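Local atomic coordinates of synaptotagmin-4 (Rattus norvegicus, PDB entry 1W15), a protein that acts in the mobility of neuronal dense core vesicles through its interaction with the kinesin KIF1A, and is represented here by its second C2 domain, C2B. Residues R16-V21 and K38-P43; S51-K56 and K75-A80; E101-D106 and N113-R118. All coordinates share one frame; numbering follows the deposited sequence.

In the fold
From the N terminus, the chain meets the three contacts in series, so none nests in or crosses another. Contact 1 closes the hairpin of strands 18-26 and 31-40, next to each other in one sheet of the C2 beta sandwich. Contact 2 closes over strands 53-61 and 64-70 of the other sheet, bringing the start of strand 53-61 against the loop that leads into strand 80-89, and thereby ties the two sheets together. Contact 3 closes the short loop between strands 98-106 and 114-121. Asp52 of contact 2 and Asp106 of contact 3 bind one calcium ion, while Leu19 of contact 1 packs on Phe102 of contact 3 between the sheets.

Contact 1 (R16-V21 and K38-P43); sequences RGELLV and KARHLP
The carboxylate of Glu18 lies at the edge of two flat groups, the guanidinium of Arg40 and the ring of His41. Arg40 NH2 donates to Glu18 OE1 (2.9 Å) on the syn side, nearly in the guanidinium plane, although the two planes are turned 63° apart; a weak bond runs from Arg40 NE to Glu18 OE2. At the histidine, Glu18 OE2 approaches His41 CD2 (3.4 Å) with the planes only 27° apart, and one ring face has Arg40 CB above it, toward the rim. The long arginine, extended from CG to NE, can reach back to the acid and also makes a cation-pi contact with Trp147. Beneath these groups runs an antiparallel beta hairpin of the C2 sandwich. Glu18 and Arg40 form a hydrogen-bonded pair (Glu18 N to Arg40 O, 2.8 Å), as do Leu20 and Lys38, though the bond from Lys38 N back to Leu20 O is weak. On the other face, Leu19 CD1 meets Ala39 CB at 3.9 Å, apolar groups suited to the interior where Leu19 also touches Phe102. Gly17 has a positive phi (87°), and any CB there would run into the carbonyl oxygens of Arg40 and His41.

Contact 2 (S51-K56 and K75-A80); sequences SDPYVK and KCTPNA. With CA (calcium ion), chain B.
Asp52 and Cys76 meet through a carboxylate oxygen and a backbone amide, one of two hydrogen bonds between the residues leading into strand 53-61 and the loop before strand 80-89. Cys76 N donates to Asp52 OD1; the modelled 2.4 Å is very short, so its exact length is doubtful. One residue on, Thr77 N donates to Ser51 O at 2.8 Å with an N-H...O angle of 155°, and Cys76 CA makes a CA-H...O contact with Ser51 O at 3.0 Å. The left-handed backbone of Cys76 bends the chain where these groups come together. Inside the loop, Thr77 OG1 donates to Asn79 O (2.5 Å) from above the carbonyl plane, a bond that threonine's hydroxyl can make.

Apolar contact is smaller. Pro53 CG rests against Ala80 CB at 4.0 Å, and its ring also lies near Thr77 O; the compact proline and alanine fit where Phe82 and Leu42 cover the proline.

The metal bond belongs to the other carboxylate oxygen. With CG beside the backbone N (chi1 -58°), Asp52 sends OD2 to the calcium ion at 2.5 Å, and water 1 lies 2.8 Å from the metal. Asp106, Ser107 and Glu108 complete the site. This is the place where C2 domains gather calcium between their loops at one end of the sandwich; this synaptotagmin does not bind calcium in its function, although an ion occupies the site in this crystal.

Aspartate suits position 52 because its two oxygens can do two jobs. If the short OD1 contact is real, it would probably restrain rotation of the carboxylate and place Cys76 N in the second shell of the metal, with OD2 of Asp52 turned to the ion and OD1 to the loop.

Contact 3 (E101-D106 and N113-R118); sequences EFLVLD and NEVIGR. With NA (sodium ion), chain F; CA (calcium ion), chain B.
Arg118 and Glu101 are joined by a salt bridge away from the loop of a beta hairpin whose strands, 98-106 and 114-121, lie at one side of a C2 sheet and are interrupted by a classic bulge. The arginine starts with Arg118 CB at 4.0 Å from Phe102 O. With CG anti to the backbone N (chi1 176°), the extended chain then runs alongside Leu103: Arg118 CG is 3.9 Å and Arg118 CD 3.8 Å from Leu103 CD2, aliphatic against aliphatic. At the tip, Arg118 NE donates to the anti lone pair of Glu101 OE2 at 2.8 Å. Arg118 NH2 reaches Glu101 OE2 at 3.2 Å by a more bent bond, so the guanidinium grips one atom side-on with two nitrogens, its plane turned 82° from the carboxylate. The other oxygen, OE1, is held by Tyr60 and Asn58, which fixes the acid between three partners. A leucine in place of Arg118 is likely to leave Glu101 OE2 without its positive mate, with Tyr60 and Asn58 still bonding OE1.

In the bulge, Val104 O accepts from both Ile116 N and Gly117 N, the latter at 3.2 Å, and the register shifts by one residue. Ile116 takes up helix-like backbone angles there, and its CD1 reaches across to Val104 CG1 (3.9 Å); Val104 in turn faces Leu19 in the sandwich interior, where branched apolar side chains belong. Leu105 packs on Val115 on the opposite face of the sheet.

Toward the loop the residues become polar. Asp106 OD1 binds the calcium ion, and water 2 links Asp106 to the backbone N of Glu114. Asn113, an amide able to serve two partners, donates through ND2 to Tyr54 OH while its OD1 binds the sodium ion at 2.4 Å.

Contact 1 (R16-V21 and K38-P43)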
loop_
_atom_site.group_PDB
_atom_site.type_symbol
_atom_site.label_atom_id
_atom_site.label_comp_id
_atom_site.label_asym_id
_atom_site.label_seq_id
_atom_site.Cartn_x
_atom_site.Cartn_y
_atom_site.Cartn_z
ATOM N N ARG A 16 -11.574 23.162 3.399
ATOM C CA ARG A 16 -12.102 21.883 2.796
ATOM C C ARG A 16 -11.274 20.642 3.067
ATOM O O ARG A 16 -11.655 19.548 2.626
ATOM C CB ARG A 16 -12.355 22.017 1.282
ATOM C CG ARG A 16 -13.200 23.249 0.953
ATOM C CD ARG A 16 -13.903 23.188 -0.386
ATOM N NE ARG A 16 -15.006 24.146 -0.490
ATOM C CZ ARG A 16 -16.129 24.070 0.223
ATOM N NH1 ARG A 16 -16.290 23.091 1.118
ATOM N NH2 ARG A 16 -17.089 24.980 0.059
ATOM N N GLY A 17 -10.141 20.769 3.755
ATOM C CA GLY A 17 -9.377 19.583 4.047
ATOM C C GLY A 17 -8.400 19.177 2.952
ATOM O O GLY A 17 -8.183 19.889 1.972
ATOM N N GLU A 18 -7.780 18.031 3.166
ATOM C CA GLU A 18 -6.713 17.527 2.287
ATOM C C GLU A 18 -6.890 16.050 2.008
ATOM O O GLU A 18 -7.464 15.325 2.821
ATOM C CB GLU A 18 -5.359 17.648 2.973
ATOM C CG GLU A 18 -4.818 19.043 3.192
ATOM C CD GLU A 18 -3.533 18.990 4.004
ATOM O OE1 GLU A 18 -2.509 18.549 3.469
ATOM O OE2 GLU A 18 -3.570 19.384 5.167
ATOM N N LEU A 19 -6.335 15.595 0.883
ATOM C CA LEU A 19 -6.508 14.226 0.422
ATOM C C LEU A 19 -5.163 13.715 -0.060
ATOM O O LEU A 19 -4.443 14.420 -0.794
ATOM C CB LEU A 19 -7.513 14.139 -0.730
ATOM C CG LEU A 19 -7.841 12.708 -1.212
ATOM C CD1 LEU A 19 -8.620 11.953 -0.128
ATOM C CD2 LEU A 19 -8.645 12.695 -2.556
ATOM N N LEU A 20 -4.780 12.552 0.454
ATOM C CA LEU A 20 -3.478 11.955 0.103
ATOM C C LEU A 20 -3.738 10.849 -0.924
ATOM O O LEU A 20 -4.535 9.904 -0.667
ATOM C CB LEU A 20 -2.840 11.369 1.376
ATOM C CG LEU A 20 -1.538 10.603 1.184
ATOM C CD1 LEU A 20 -0.406 11.522 0.677
ATOM C CD2 LEU A 20 -1.147 9.938 2.566
ATOM N N VAL A 21 -3.086 10.953 -2.091
ATOM C CA VAL A 21 -3.361 9.988 -3.168
ATOM C C VAL A 21 -2.023 9.571 -3.781
ATOM O O VAL A 21 -1.048 10.322 -3.667
ATOM C CB VAL A 21 -4.315 10.512 -4.274
ATOM C CG1 VAL A 21 -5.753 10.768 -3.706
ATOM C CG2 VAL A 21 -3.732 11.758 -5.010
ATOM N N LYS A 38 -5.762 8.581 2.314
ATOM C CA LYS A 38 -6.347 9.176 3.550
ATOM C C LYS A 38 -6.851 10.566 3.241
ATOM O O LYS A 38 -6.390 11.209 2.314
ATOM C CB LYS A 38 -5.286 9.412 4.650
ATOM C CG LYS A 38 -4.209 8.470 4.798
ATOM C CD LYS A 38 -3.300 8.883 5.988
ATOM C CE LYS A 38 -2.249 7.779 6.201
ATOM N NZ LYS A 38 -1.378 7.972 7.437
ATOM N N ALA A 39 -7.804 11.039 4.022
ATOM C CA ALA A 39 -8.152 12.464 4.009
ATOM C C ALA A 39 -7.936 12.985 5.436
ATOM O O ALA A 39 -8.023 12.218 6.410
ATOM C CB ALA A 39 -9.630 12.635 3.604
ATOM N N ARG A 40 -7.716 14.289 5.580
ATOM C CA ARG A 40 -7.622 14.903 6.891
ATOM C C ARG A 40 -8.130 16.340 6.853
ATOM O O ARG A 40 -8.237 16.952 5.763
ATOM C CB ARG A 40 -6.171 14.868 7.413
ATOM C CG ARG A 40 -5.238 15.822 6.698
ATOM C CD ARG A 40 -3.753 15.650 7.044
ATOM N NE ARG A 40 -2.871 16.424 6.158
ATOM C CZ ARG A 40 -1.538 16.286 6.116
ATOM N NH1 ARG A 40 -0.920 15.413 6.918
ATOM N NH2 ARG A 40 -0.816 17.039 5.293
ATOM N N HIS A 41 -8.432 16.861 8.052
ATOM C CA HIS A 41 -8.943 18.210 8.270
ATOM C C HIS A 41 -10.212 18.464 7.483
ATOM O O HIS A 41 -10.412 19.565 6.990
ATOM C CB HIS A 41 -7.896 19.283 7.912
ATOM C CG HIS A 41 -6.557 19.080 8.558
ATOM N ND1 HIS A 41 -6.398 18.906 9.919
ATOM C CD2 HIS A 41 -5.310 19.083 8.032
ATOM C CE1 HIS A 41 -5.114 18.755 10.196
ATOM N NE2 HIS A 41 -4.433 18.848 9.066
ATOM N N LEU A 42 -11.064 17.448 7.356
ATOM C CA LEU A 42 -12.351 17.610 6.679
ATOM C C LEU A 42 -13.274 18.486 7.536
ATOM O O LEU A 42 -13.258 18.348 8.748
ATOM C CB LEU A 42 -12.992 16.247 6.399
ATOM C CG LEU A 42 -12.258 15.369 5.377
ATOM C CD1 LEU A 42 -12.971 14.019 5.261
ATOM C CD2 LEU A 42 -12.052 16.037 3.992
ATOM N N PRO A 43 -14.020 19.398 6.889
ATOM C CA PRO A 43 -14.919 20.370 7.531
ATOM C C PRO A 43 -15.767 19.862 8.703
ATOM O O PRO A 43 -16.301 18.757 8.621
ATOM C CB PRO A 43 -15.853 20.756 6.394
ATOM C CG PRO A 43 -15.073 20.598 5.178
ATOM C CD PRO A 43 -13.980 19.598 5.429
#

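Contact 2 (S51-K56 and K75-A80)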
loop_
_atom_site.group_PDB
_atom_site.type_symbol
_atom_site.label_atom_id
_atom_site.label_comp_id
_atom_site.label_asym_id
_atom_site.label_seq_id
_atom_site.Cartn_x
_atom_site.Cartn_y
_atom_site.Cartn_z
ATOM N N SER A 51 -18.639 14.234 9.443
ATOM C CA SER A 51 -19.065 13.657 8.195
ATOM C C SER A 51 -18.727 12.163 8.205
ATOM O O SER A 51 -17.988 11.687 9.085
ATOM C CB SER A 51 -18.438 14.417 7.029
ATOM O OG SER A 51 -17.034 14.134 6.927
ATOM N N ASP A 52 -19.299 11.442 7.241
ATOM C CA ASP A 52 -19.048 10.013 7.014
ATOM C C ASP A 52 -18.456 9.907 5.631
ATOM O O ASP A 52 -19.203 9.618 4.690
ATOM C CB ASP A 52 -20.376 9.258 7.064
ATOM C CG ASP A 52 -21.087 9.468 8.374
ATOM O OD1 ASP A 52 -20.487 9.189 9.420
ATOM O OD2 ASP A 52 -22.230 9.934 8.465
ATOM N N PRO A 53 -17.153 10.216 5.480
ATOM C CA PRO A 53 -16.572 10.350 4.141
ATOM C C PRO A 53 -16.339 9.070 3.344
ATOM O O PRO A 53 -15.999 8.044 3.914
ATOM C CB PRO A 53 -15.232 11.065 4.388
ATOM C CG PRO A 53 -14.881 10.717 5.857
ATOM C CD PRO A 53 -16.189 10.552 6.549
ATOM N N TYR A 54 -16.535 9.167 2.039
ATOM C CA TYR A 54 -15.993 8.187 1.085
ATOM C C TYR A 54 -15.472 8.985 -0.097
ATOM O O TYR A 54 -15.721 10.195 -0.200
ATOM C CB TYR A 54 -17.045 7.176 0.629
ATOM C CG TYR A 54 -18.230 7.731 -0.131
ATOM C CD1 TYR A 54 -19.275 8.396 0.535
ATOM C CD2 TYR A 54 -18.313 7.577 -1.512
ATOM C CE1 TYR A 54 -20.380 8.889 -0.171
ATOM C CE2 TYR A 54 -19.408 8.088 -2.251
ATOM C CZ TYR A 54 -20.404 8.741 -1.579
ATOM O OH TYR A 54 -21.451 9.215 -2.307
ATOM N N VAL A 55 -14.754 8.326 -0.997
ATOM C CA VAL A 55 -14.193 9.036 -2.112
ATOM C C VAL A 55 -14.599 8.349 -3.405
ATOM O O VAL A 55 -14.467 7.114 -3.559
ATOM C CB VAL A 55 -12.630 9.059 -2.017
ATOM C CG1 VAL A 55 -12.034 9.780 -3.248
ATOM C CG2 VAL A 55 -12.230 9.726 -0.706
ATOM N N LYS A 56 -15.064 9.157 -4.341
ATOM C CA LYS A 56 -15.406 8.697 -5.666
ATOM C C LYS A 56 -14.322 9.182 -6.600
ATOM O O LYS A 56 -13.866 10.327 -6.479
ATOM C CB LYS A 56 -16.738 9.347 -6.088
ATOM C CG LYS A 56 -17.176 8.885 -7.445
ATOM C CD LYS A 56 -18.649 8.708 -7.454
ATOM C CE LYS A 56 -19.112 8.293 -8.819
ATOM N NZ LYS A 56 -20.561 8.463 -8.835
ATOM N N LYS A 75 -17.011 6.161 8.943
ATOM C CA LYS A 75 -18.110 6.832 9.685
ATOM C C LYS A 75 -17.659 7.943 10.665
ATOM O O LYS A 75 -16.693 7.763 11.428
ATOM C CB LYS A 75 -18.965 5.800 10.433
ATOM C CG LYS A 75 -19.867 4.958 9.523
ATOM C CD LYS A 75 -20.506 3.807 10.351
ATOM C CE LYS A 75 -21.934 3.475 9.895
ATOM N NZ LYS A 75 -22.559 2.450 10.793
ATOM N N CYS A 76 -18.364 9.081 10.614
ATOM C CA CYS A 76 -18.281 10.164 11.613
ATOM C C CYS A 76 -16.849 10.582 12.030
ATOM O O CYS A 76 -16.421 10.357 13.189
ATOM C CB CYS A 76 -19.124 9.792 12.837
ATOM S SG CYS A 76 -19.334 11.128 14.040
ATOM N N THR A 77 -16.131 11.210 11.096
ATOM C CA THR A 77 -14.719 11.556 11.296
ATOM C C THR A 77 -14.157 12.618 10.284
ATOM O O THR A 77 -14.413 12.528 9.068
ATOM C CB THR A 77 -13.840 10.223 11.348
ATOM O OG1 THR A 77 -12.438 10.536 11.446
ATOM C CG2 THR A 77 -13.998 9.365 10.052
ATOM N N PRO A 78 -13.352 13.582 10.782
ATOM C CA PRO A 78 -12.718 14.589 9.897
ATOM C C PRO A 78 -11.394 14.074 9.285
ATOM O O PRO A 78 -10.752 14.796 8.523
ATOM C CB PRO A 78 -12.439 15.765 10.856
ATOM C CG PRO A 78 -12.132 15.074 12.227
ATOM C CD PRO A 78 -12.925 13.762 12.197
ATOM N N ASN A 79 -10.999 12.852 9.680
ATOM C CA ASN A 79 -9.786 12.138 9.179
ATOM C C ASN A 79 -10.015 10.602 9.054
ATOM O O ASN A 79 -10.430 9.916 10.012
ATOM C CB ASN A 79 -8.506 12.453 10.007
ATOM C CG ASN A 79 -8.622 13.759 10.821
ATOM O OD1 ASN A 79 -8.011 14.821 10.500
ATOM N ND2 ASN A 79 -9.446 13.690 11.883
ATOM N N ALA A 80 -9.674 10.069 7.892
ATOM C CA ALA A 80 -10.161 8.770 7.456
ATOM C C ALA A 80 -9.049 8.118 6.674
ATOM O O ALA A 80 -8.497 8.769 5.786
ATOM C CB ALA A 80 -11.380 8.982 6.537
HETATM CA CA CA B . -23.239 11.799 7.155
HETATM O O HOH W 1 -24.866 12.559 9.236
#

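Contact 3 (E101-D106 and N113-R118)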
loop_
_atom_site.group_PDB
_atom_site.type_symbol
_atom_site.label_atom_id
_atom_site.label_comp_id
_atom_site.label_asym_id
_atom_site.label_seq_id
_atom_site.Cartn_x
_atom_site.Cartn_y
_atom_site.Cartn_z
ATOM N N GLU A 101 -10.557 12.630 -11.432
ATOM C CA GLU A 101 -11.300 13.550 -10.579
ATOM C C GLU A 101 -11.569 12.780 -9.311
ATOM O O GLU A 101 -12.164 11.706 -9.378
ATOM C CB GLU A 101 -12.622 13.923 -11.258
ATOM C CG GLU A 101 -13.538 14.862 -10.458
ATOM C CD GLU A 101 -14.909 15.053 -11.173
ATOM O OE1 GLU A 101 -15.510 14.053 -11.619
ATOM O OE2 GLU A 101 -15.397 16.206 -11.279
ATOM N N PHE A 102 -11.205 13.351 -8.163
ATOM C CA PHE A 102 -11.496 12.766 -6.846
ATOM C C PHE A 102 -12.544 13.637 -6.157
ATOM O O PHE A 102 -12.395 14.898 -6.108
ATOM C CB PHE A 102 -10.249 12.764 -5.958
ATOM C CG PHE A 102 -9.108 11.978 -6.506
ATOM C CD1 PHE A 102 -8.178 12.587 -7.377
ATOM C CD2 PHE A 102 -8.919 10.634 -6.117
ATOM C CE1 PHE A 102 -7.118 11.852 -7.888
ATOM C CE2 PHE A 102 -7.836 9.897 -6.631
ATOM C CZ PHE A 102 -6.945 10.497 -7.491
ATOM N N LEU A 103 -13.585 12.984 -5.644
ATOM C CA LEU A 103 -14.645 13.654 -4.906
ATOM C C LEU A 103 -14.726 13.021 -3.526
ATOM O O LEU A 103 -14.919 11.814 -3.414
ATOM C CB LEU A 103 -15.995 13.491 -5.644
ATOM C CG LEU A 103 -15.852 13.958 -7.116
ATOM C CD1 LEU A 103 -16.654 13.108 -8.011
ATOM C CD2 LEU A 103 -16.126 15.434 -7.246
ATOM N N VAL A 104 -14.561 13.844 -2.495
ATOM C CA VAL A 104 -14.796 13.438 -1.125
ATOM C C VAL A 104 -16.252 13.843 -0.784
ATOM O O VAL A 104 -16.590 15.035 -0.860
ATOM C CB VAL A 104 -13.782 14.092 -0.148
ATOM C CG1 VAL A 104 -14.046 13.558 1.285
ATOM C CG2 VAL A 104 -12.271 13.837 -0.606
ATOM N N LEU A 105 -17.063 12.840 -0.450
ATOM C CA LEU A 105 -18.509 12.977 -0.256
ATOM C C LEU A 105 -18.858 12.517 1.123
ATOM O O LEU A 105 -18.172 11.656 1.689
ATOM C CB LEU A 105 -19.242 12.090 -1.274
ATOM C CG LEU A 105 -19.003 12.546 -2.739
ATOM C CD1 LEU A 105 -18.501 11.429 -3.628
ATOM C CD2 LEU A 105 -20.374 13.055 -3.177
ATOM N N ASP A 106 -19.957 13.057 1.653
ATOM C CA ASP A 106 -20.422 12.656 2.960
ATOM C C ASP A 106 -21.604 11.725 2.716
ATOM O O ASP A 106 -22.599 12.122 2.075
ATOM C CB ASP A 106 -20.852 13.911 3.714
ATOM C CG ASP A 106 -21.495 13.614 5.033
ATOM O OD1 ASP A 106 -21.144 12.636 5.717
ATOM O OD2 ASP A 106 -22.404 14.316 5.450
ATOM N N ASN A 113 -25.876 12.765 -1.252
ATOM C CA ASN A 113 -24.612 12.888 -0.514
ATOM C C ASN A 113 -23.900 14.165 -0.967
ATOM O O ASN A 113 -23.774 14.414 -2.151
ATOM C CB ASN A 113 -23.717 11.678 -0.797
ATOM C CG ASN A 113 -24.289 10.392 -0.208
ATOM O OD1 ASN A 113 -25.184 10.427 0.623
ATOM N ND2 ASN A 113 -23.763 9.260 -0.633
ATOM N N GLU A 114 -23.456 14.974 -0.027
ATOM C CA GLU A 114 -22.862 16.272 -0.354
ATOM C C GLU A 114 -21.399 16.109 -0.696
ATOM O O GLU A 114 -20.727 15.239 -0.137
ATOM C CB GLU A 114 -23.021 17.195 0.846
ATOM C CG GLU A 114 -22.224 18.494 0.744
ATOM C CD GLU A 114 -22.866 19.589 1.586
ATOM O OE1 GLU A 114 -23.672 19.227 2.465
ATOM O OE2 GLU A 114 -22.610 20.802 1.350
ATOM N N VAL A 115 -20.917 16.909 -1.650
ATOM C CA VAL A 115 -19.493 16.879 -2.011
ATOM C C VAL A 115 -18.801 17.731 -0.969
ATOM O O VAL A 115 -19.173 18.893 -0.798
ATOM C CB VAL A 115 -19.243 17.451 -3.428
ATOM C CG1 VAL A 115 -17.700 17.627 -3.710
ATOM C CG2 VAL A 115 -19.908 16.591 -4.497
ATOM N N ILE A 116 -17.854 17.146 -0.239
ATOM C CA ILE A 116 -17.111 17.849 0.804
ATOM C C ILE A 116 -15.942 18.606 0.147
ATOM O O ILE A 116 -15.604 19.742 0.533
ATOM C CB ILE A 116 -16.520 16.819 1.802
ATOM C CG1 ILE A 116 -17.597 16.126 2.638
ATOM C CG2 ILE A 116 -15.460 17.462 2.721
ATOM C CD1 ILE A 116 -16.997 14.936 3.473
ATOM N N GLY A 117 -15.341 17.978 -0.853
ATOM C CA GLY A 117 -14.245 18.620 -1.579
ATOM C C GLY A 117 -13.913 17.888 -2.836
ATOM O O GLY A 117 -14.300 16.725 -3.019
ATOM N N ARG A 118 -13.173 18.557 -3.704
ATOM C CA ARG A 118 -12.837 17.957 -4.982
ATOM C C ARG A 118 -11.371 18.203 -5.314
ATOM O O ARG A 118 -10.822 19.248 -4.982
ATOM C CB ARG A 118 -13.719 18.643 -6.049
ATOM C CG ARG A 118 -13.483 18.248 -7.497
ATOM C CD ARG A 118 -14.718 18.760 -8.398
ATOM N NE ARG A 118 -14.519 18.470 -9.813
ATOM C CZ ARG A 118 -13.824 19.236 -10.645
ATOM N NH1 ARG A 118 -13.249 20.377 -10.227
ATOM N NH2 ARG A 118 -13.701 18.864 -11.914
HETATM NA NA NA F . -27.454 9.754 0.484
HETATM CA CA CA B . -23.239 11.799 7.155
HETATM O O HOH W 2 -24.342 14.622 2.824
HETATM O O HOH W 3 -26.991 9.637 -1.988
HETATM O O HOH W 1 -24.866 12.559 9.236
HETATM O O HOH W 4 -26.645 7.574 0.986
HETATM O O HOH W 5 -29.907 8.283 0.375
#